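Local coordinates for protein beta-lactamase (Klebsiella pneumoniae, PDB 6HUH) that probably hydrolyses beta-lactam antibiotics to substituted beta-amino acids, as a class D (OXA-type) serine beta-lactamase that confers antibiotic resistance, at residues 47-52 with 125-130; 61-66 with 119-124. All coordinates share one frame; numbering follows the deposited sequence.

From the N terminus, the chain runs through the first two strands of the sheet and enters the 47-52 loop, which leads into helix 56-64. The last turn of that helix and the two residues after it, 61-66, form the first half of interaction 2. Fifty-two residues later 119-124 returns at the end of helix 115-124 and closes the inner loop, tying helix 56-64 to helix 115-124. The chain then turns into 125-130, which closes the wider loop of interaction 1 and ties the loop carrying Ser-51 to the one after helix 115-124. The two closures are therefore nested, and joined directly by a probable hydrogen bond from Tyr-127 N to Val-122 O.

Interaction 1: 47-52 with 125-130; sequences LPPAST and FDYGNR
The approach to the active-site helix of this class D beta-lactamase, residues 47-52 with the predicted nucleophile Ser-51, is met by the loop after helix 115-124 through one side chain, Tyr-127. Its phenol end reaches Pro-49, where OH lies 3.3 Å from Pro-49 CB. Pro-49 CG sits at the ring edge, near the ring plane and 4.0 Å from Tyr-127 CE2, so the proline meets the rim of the ring. With CG anti to the backbone N (chi1 -160°), the tyrosine extends from its loop toward 47-52. No direct hydrogen bond crosses; Thr-52 OG1 is 3.8 Å from Tyr-127 OH. A water bridges instead: it accepts from Tyr-127 OH at 2.8 Å, in the ring plane, and donates to Thr-52 O at 2.9 Å. The buried hydroxyl thus has a polar partner beside its apolar neighbour. Thr-52 folds back on its own loop, for both its OG1 (2.7 Å) and its N (3.2 Å) donate to Pro-49 O from the same face of the carbonyl plane. Gln-158 also bonds to Thr-52 OG1, while Phe-161 meets the Tyr-127 ring edge-to-face. On the far loop a Schellman motif with positive phi at Asp-126 ends the helix, and a type II' turn from Tyr-127 to Arg-130 follows. Ser-51 OG bonds to NZ of the carboxylated lysine at position 54. That pairing of a serine with a carboxylated lysine three residues on, just ahead of helix 56-64, is the active-site arrangement of class D beta-lactamases.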
loop_
_atom_site.group_PDB
_atom_site.type_symbol
_atom_site.label_atom_id
_atom_site.label_comp_id
_atom_site.label_asym_id
_atom_site.label_seq_id
_atom_site.Cartn_x
_atom_site.Cartn_y
_atom_site.Cartn_z
ATOM N N LEU A 47 -9.897 23.834 -14.441
ATOM C CA LEU A 47 -9.427 22.687 -15.218
ATOM C C LEU A 47 -10.090 21.373 -14.774
ATOM O O LEU A 47 -10.474 21.267 -13.599
ATOM C CB LEU A 47 -7.900 22.538 -15.089
ATOM C CG LEU A 47 -7.021 23.710 -15.543
ATOM C CD1 LEU A 47 -5.642 23.611 -14.924
ATOM C CD2 LEU A 47 -6.953 23.798 -17.053
ATOM N N PRO A 48 -10.183 20.323 -15.647
ATOM C CA PRO A 48 -10.751 19.046 -15.181
ATOM C C PRO A 48 -9.996 18.532 -13.945
ATOM O O PRO A 48 -8.773 18.599 -13.953
ATOM C CB PRO A 48 -10.580 18.114 -16.397
ATOM C CG PRO A 48 -9.578 18.768 -17.254
ATOM C CD PRO A 48 -9.783 20.233 -17.067
ATOM N N PRO A 49 -10.659 18.086 -12.846
ATOM C CA PRO A 49 -9.882 17.635 -11.677
ATOM C C PRO A 49 -9.190 16.284 -11.884
ATOM O O PRO A 49 -8.190 16.005 -11.227
ATOM C CB PRO A 49 -10.910 17.611 -10.548
ATOM C CG PRO A 49 -12.214 17.386 -11.222
ATOM C CD PRO A 49 -12.113 17.928 -12.623
ATOM N N ALA A 50 -9.684 15.486 -12.856
ATOM C CA ALA A 50 -9.214 14.145 -13.183
ATOM C C ALA A 50 -9.223 13.265 -11.933
ATOM O O ALA A 50 -10.222 13.259 -11.210
ATOM C CB ALA A 50 -7.845 14.187 -13.832
ATOM N N SER A 51 -8.112 12.577 -11.637
ATOM C CA SER A 51 -8.038 11.690 -10.486
ATOM C C SER A 51 -7.792 12.399 -9.131
ATOM O O SER A 51 -7.685 11.712 -8.129
ATOM C CB SER A 51 -7.029 10.579 -10.727
ATOM O OG SER A 51 -7.606 9.599 -11.572
ATOM N N THR A 52 -7.760 13.730 -9.074
ATOM C CA THR A 52 -7.655 14.459 -7.806
ATOM C C THR A 52 -9.054 14.552 -7.158
ATOM O O THR A 52 -9.185 14.941 -5.986
ATOM C CB THR A 52 -7.048 15.862 -7.999
ATOM O OG1 THR A 52 -7.989 16.734 -8.667
ATOM C CG2 THR A 52 -5.699 15.826 -8.685
ATOM N N PHE A 125 -19.341 20.652 -0.257
ATOM C CA PHE A 125 -17.884 20.725 -0.401
ATOM C C PHE A 125 -17.474 21.945 -1.238
ATOM O O PHE A 125 -16.287 22.282 -1.260
ATOM C CB PHE A 125 -17.337 19.448 -1.064
ATOM C CG PHE A 125 -17.265 18.210 -0.200
ATOM C CD1 PHE A 125 -17.504 18.279 1.171
ATOM C CD2 PHE A 125 -16.930 16.978 -0.752
ATOM C CE1 PHE A 125 -17.433 17.136 1.967
ATOM C CE2 PHE A 125 -16.844 15.839 0.051
ATOM C CZ PHE A 125 -17.099 15.925 1.404
ATOM N N ASP A 126 -18.452 22.591 -1.943
ATOM C CA ASP A 126 -18.274 23.772 -2.802
ATOM C C ASP A 126 -17.213 23.496 -3.873
ATOM O O ASP A 126 -16.435 24.385 -4.234
ATOM C CB ASP A 126 -17.920 25.004 -1.936
ATOM C CG ASP A 126 -18.263 26.348 -2.544
ATOM O OD1 ASP A 126 -19.364 26.470 -3.136
ATOM O OD2 ASP A 126 -17.459 27.296 -2.379
ATOM N N TYR A 127 -17.179 22.246 -4.355
ATOM C CA TYR A 127 -16.163 21.779 -5.273
ATOM C C TYR A 127 -16.225 22.407 -6.673
ATOM O O TYR A 127 -17.053 22.018 -7.499
ATOM C CB TYR A 127 -16.168 20.256 -5.342
ATOM C CG TYR A 127 -14.875 19.666 -5.864
ATOM C CD1 TYR A 127 -13.785 19.452 -5.014
ATOM C CD2 TYR A 127 -14.742 19.303 -7.203
ATOM C CE1 TYR A 127 -12.590 18.910 -5.488
ATOM C CE2 TYR A 127 -13.548 18.760 -7.689
ATOM C CZ TYR A 127 -12.480 18.550 -6.824
ATOM O OH TYR A 127 -11.309 18.012 -7.307
ATOM N N GLY A 128 -15.303 23.348 -6.920
ATOM C CA GLY A 128 -15.139 24.046 -8.191
ATOM C C GLY A 128 -16.417 24.597 -8.795
ATOM O O GLY A 128 -17.123 25.382 -8.149
ATOM N N ASN A 129 -16.728 24.180 -10.051
ATOM C CA ASN A 129 -17.937 24.639 -10.759
ATOM C C ASN A 129 -19.171 23.844 -10.376
ATOM O O ASN A 129 -20.268 24.213 -10.747
ATOM C CB ASN A 129 -17.724 24.669 -12.268
ATOM C CG ASN A 129 -17.778 23.350 -12.964
ATOM O OD1 ASN A 129 -17.759 22.279 -12.356
ATOM N ND2 ASN A 129 -17.848 23.409 -14.275
ATOM N N ARG A 130 -18.975 22.716 -9.672
ATOM C CA ARG A 130 -20.025 21.840 -9.146
ATOM C C ARG A 130 -20.904 21.175 -10.265
ATOM O O ARG A 130 -21.914 20.511 -9.967
ATOM C CB ARG A 130 -20.874 22.587 -8.083
ATOM C CG ARG A 130 -20.052 23.339 -7.031
ATOM C CD ARG A 130 -20.866 23.743 -5.819
ATOM N NE ARG A 130 -21.538 25.028 -6.004
ATOM C CZ ARG A 130 -22.218 25.667 -5.055
ATOM N NH1 ARG A 130 -22.316 25.149 -3.833
ATOM N NH2 ARG A 130 -22.798 26.832 -5.318
HETATM O O HOH W 1 -9.542 17.666 -5.200
#

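Interaction 2: 61-66 with 119-124; sequences GYDSGF and QQYVDR
Asp-63 is the first residue of 61-66 to meet the other helix, and its carboxylate takes the one hydrogen bond between the two segments. Tyr-121 OH donates to Asp-63 OD2 at 2.9 Å, and OD2 receives it on its anti lone pair, the one turned away from OD1. Having CG anti to its backbone N (chi1 -170°) carries the carboxylate out to the ring, and it arrives at the edge: OD2 lies near the ring plane, 3.6 Å from Tyr-121 CE1. The carboxylate and ring planes stand 89° apart, so the two flat groups do not stack. Next comes Ser-64, whose CB rests 3.7 Å from Tyr-121 OH, adding a van der Waals contact beside the bond; its own hydroxyl is engaged with Met-60 O, one turn back in the helix.

This is a helix-to-helix contact in the all-helical part of the transpeptidase-like fold, at the surface and away from the annotated sites. One long aromatic side chain spans the gap, the closest CA atoms, those of Asp-63 and Tyr-121, being 10.1 Å apart. Tyr-121 also packs on Met-60 of helix 56-64 and on Leu-113 of helix 103-113. At Gly-65 the chain leaves the helix, and the ring of Phe-66 meets that of Trp-112 in helix 103-113.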
loop_
_atom_site.group_PDB
_atom_site.type_symbol
_atom_site.label_atom_id
_atom_site.label_comp_id
_atom_site.label_asym_id
_atom_site.label_seq_id
_atom_site.Cartn_x
_atom_site.Cartn_y
_atom_site.Cartn_z
ATOM N N GLY A 61 -17.228 8.555 0.427
ATOM C CA GLY A 61 -17.113 7.125 0.704
ATOM C C GLY A 61 -16.927 6.747 2.159
ATOM O O GLY A 61 -17.515 5.769 2.610
ATOM N N TYR A 62 -16.142 7.508 2.914
ATOM C CA TYR A 62 -15.998 7.206 4.333
ATOM C C TYR A 62 -17.131 7.760 5.170
ATOM O O TYR A 62 -17.507 7.133 6.149
ATOM C CB TYR A 62 -14.653 7.657 4.889
ATOM C CG TYR A 62 -13.520 6.757 4.456
ATOM C CD1 TYR A 62 -13.385 5.471 4.973
ATOM C CD2 TYR A 62 -12.568 7.197 3.540
ATOM C CE1 TYR A 62 -12.347 4.636 4.562
ATOM C CE2 TYR A 62 -11.533 6.369 3.117
ATOM C CZ TYR A 62 -11.424 5.093 3.630
ATOM O OH TYR A 62 -10.377 4.326 3.200
ATOM N N ASP A 63 -17.679 8.916 4.800
ATOM C CA ASP A 63 -18.774 9.539 5.541
ATOM C C ASP A 63 -20.065 8.729 5.438
ATOM O O ASP A 63 -20.779 8.590 6.430
ATOM C CB ASP A 63 -18.999 10.988 5.057
ATOM C CG ASP A 63 -19.952 11.772 5.931
ATOM O OD1 ASP A 63 -19.616 11.998 7.140
ATOM O OD2 ASP A 63 -21.026 12.184 5.413
ATOM N N SER A 64 -20.370 8.226 4.225
ATOM C CA SER A 64 -21.579 7.470 3.945
ATOM C C SER A 64 -21.486 6.023 4.411
ATOM O O SER A 64 -22.510 5.428 4.728
ATOM C CB SER A 64 -21.933 7.557 2.466
ATOM O OG SER A 64 -20.867 7.121 1.639
ATOM N N GLY A 65 -20.270 5.478 4.482
ATOM C CA GLY A 65 -20.047 4.112 4.930
ATOM C C GLY A 65 -19.745 3.116 3.832
ATOM O O GLY A 65 -19.611 1.919 4.117
ATOM N N PHE A 66 -19.634 3.591 2.568
ATOM C CA PHE A 66 -19.294 2.741 1.432
ATOM C C PHE A 66 -17.897 2.179 1.625
ATOM O O PHE A 66 -17.659 0.993 1.366
ATOM C CB PHE A 66 -19.331 3.519 0.112
ATOM C CG PHE A 66 -19.058 2.603 -1.058
ATOM C CD1 PHE A 66 -19.999 1.662 -1.459
ATOM C CD2 PHE A 66 -17.838 2.625 -1.707
ATOM C CE1 PHE A 66 -19.755 0.811 -2.532
ATOM C CE2 PHE A 66 -17.576 1.743 -2.758
ATOM C CZ PHE A 66 -18.543 0.849 -3.167
ATOM N N GLN A 119 -24.356 15.012 -5.721
ATOM C CA GLN A 119 -24.578 16.446 -5.878
ATOM C C GLN A 119 -24.618 17.138 -4.528
ATOM O O GLN A 119 -24.025 18.188 -4.423
ATOM C CB GLN A 119 -25.865 16.719 -6.677
ATOM C CG GLN A 119 -26.013 18.144 -7.212
ATOM C CD GLN A 119 -25.058 18.453 -8.344
ATOM O OE1 GLN A 119 -25.236 18.003 -9.480
ATOM N NE2 GLN A 119 -24.034 19.258 -8.065
ATOM N N GLN A 120 -25.274 16.567 -3.492
ATOM C CA GLN A 120 -25.332 17.188 -2.157
ATOM C C GLN A 120 -23.931 17.404 -1.587
ATOM O O GLN A 120 -23.627 18.499 -1.087
ATOM C CB GLN A 120 -26.144 16.336 -1.190
ATOM C CG GLN A 120 -27.641 16.444 -1.361
ATOM C CD GLN A 120 -28.379 15.393 -0.568
ATOM O OE1 GLN A 120 -29.124 14.577 -1.130
ATOM N NE2 GLN A 120 -28.211 15.413 0.758
ATOM N N TYR A 121 -23.066 16.356 -1.698
ATOM C CA TYR A 121 -21.681 16.370 -1.249
ATOM C C TYR A 121 -20.890 17.412 -2.056
ATOM O O TYR A 121 -20.304 18.289 -1.440
ATOM C CB TYR A 121 -21.049 14.982 -1.387
ATOM C CG TYR A 121 -21.324 14.016 -0.251
ATOM C CD1 TYR A 121 -20.651 14.129 0.964
ATOM C CD2 TYR A 121 -22.133 12.901 -0.439
ATOM C CE1 TYR A 121 -20.859 13.218 1.999
ATOM C CE2 TYR A 121 -22.342 11.976 0.587
ATOM C CZ TYR A 121 -21.695 12.135 1.806
ATOM O OH TYR A 121 -21.860 11.230 2.832
ATOM N N VAL A 122 -20.933 17.372 -3.415
ATOM C CA VAL A 122 -20.217 18.331 -4.297
ATOM C C VAL A 122 -20.626 19.776 -3.980
ATOM O O VAL A 122 -19.747 20.638 -3.922
ATOM C CB VAL A 122 -20.304 17.988 -5.813
ATOM C CG1 VAL A 122 -19.671 19.062 -6.684
ATOM C CG2 VAL A 122 -19.633 16.653 -6.087
ATOM N N ASP A 123 -21.921 20.014 -3.670
ATOM C CA ASP A 123 -22.431 21.332 -3.271
ATOM C C ASP A 123 -21.883 21.726 -1.886
ATOM O O ASP A 123 -21.290 22.804 -1.774
ATOM C CB ASP A 123 -23.968 21.354 -3.229
ATOM C CG ASP A 123 -24.694 21.265 -4.562
ATOM O OD1 ASP A 123 -24.025 21.002 -5.590
ATOM O OD2 ASP A 123 -25.942 21.439 -4.573
ATOM N N ARG A 124 -22.048 20.846 -0.844
ATOM C CA ARG A 124 -21.596 21.137 0.528
ATOM C C ARG A 124 -20.102 21.322 0.641
ATOM O O ARG A 124 -19.656 22.078 1.506
ATOM C CB ARG A 124 -22.106 20.113 1.554
ATOM C CG ARG A 124 -23.189 20.711 2.456
ATOM C CD ARG A 124 -23.369 19.989 3.782
ATOM N NE ARG A 124 -24.245 20.745 4.684
ATOM C CZ ARG A 124 -24.451 20.450 5.964
ATOM N NH1 ARG A 124 -23.846 19.406 6.517
ATOM N NH2 ARG A 124 -25.263 21.196 6.701
#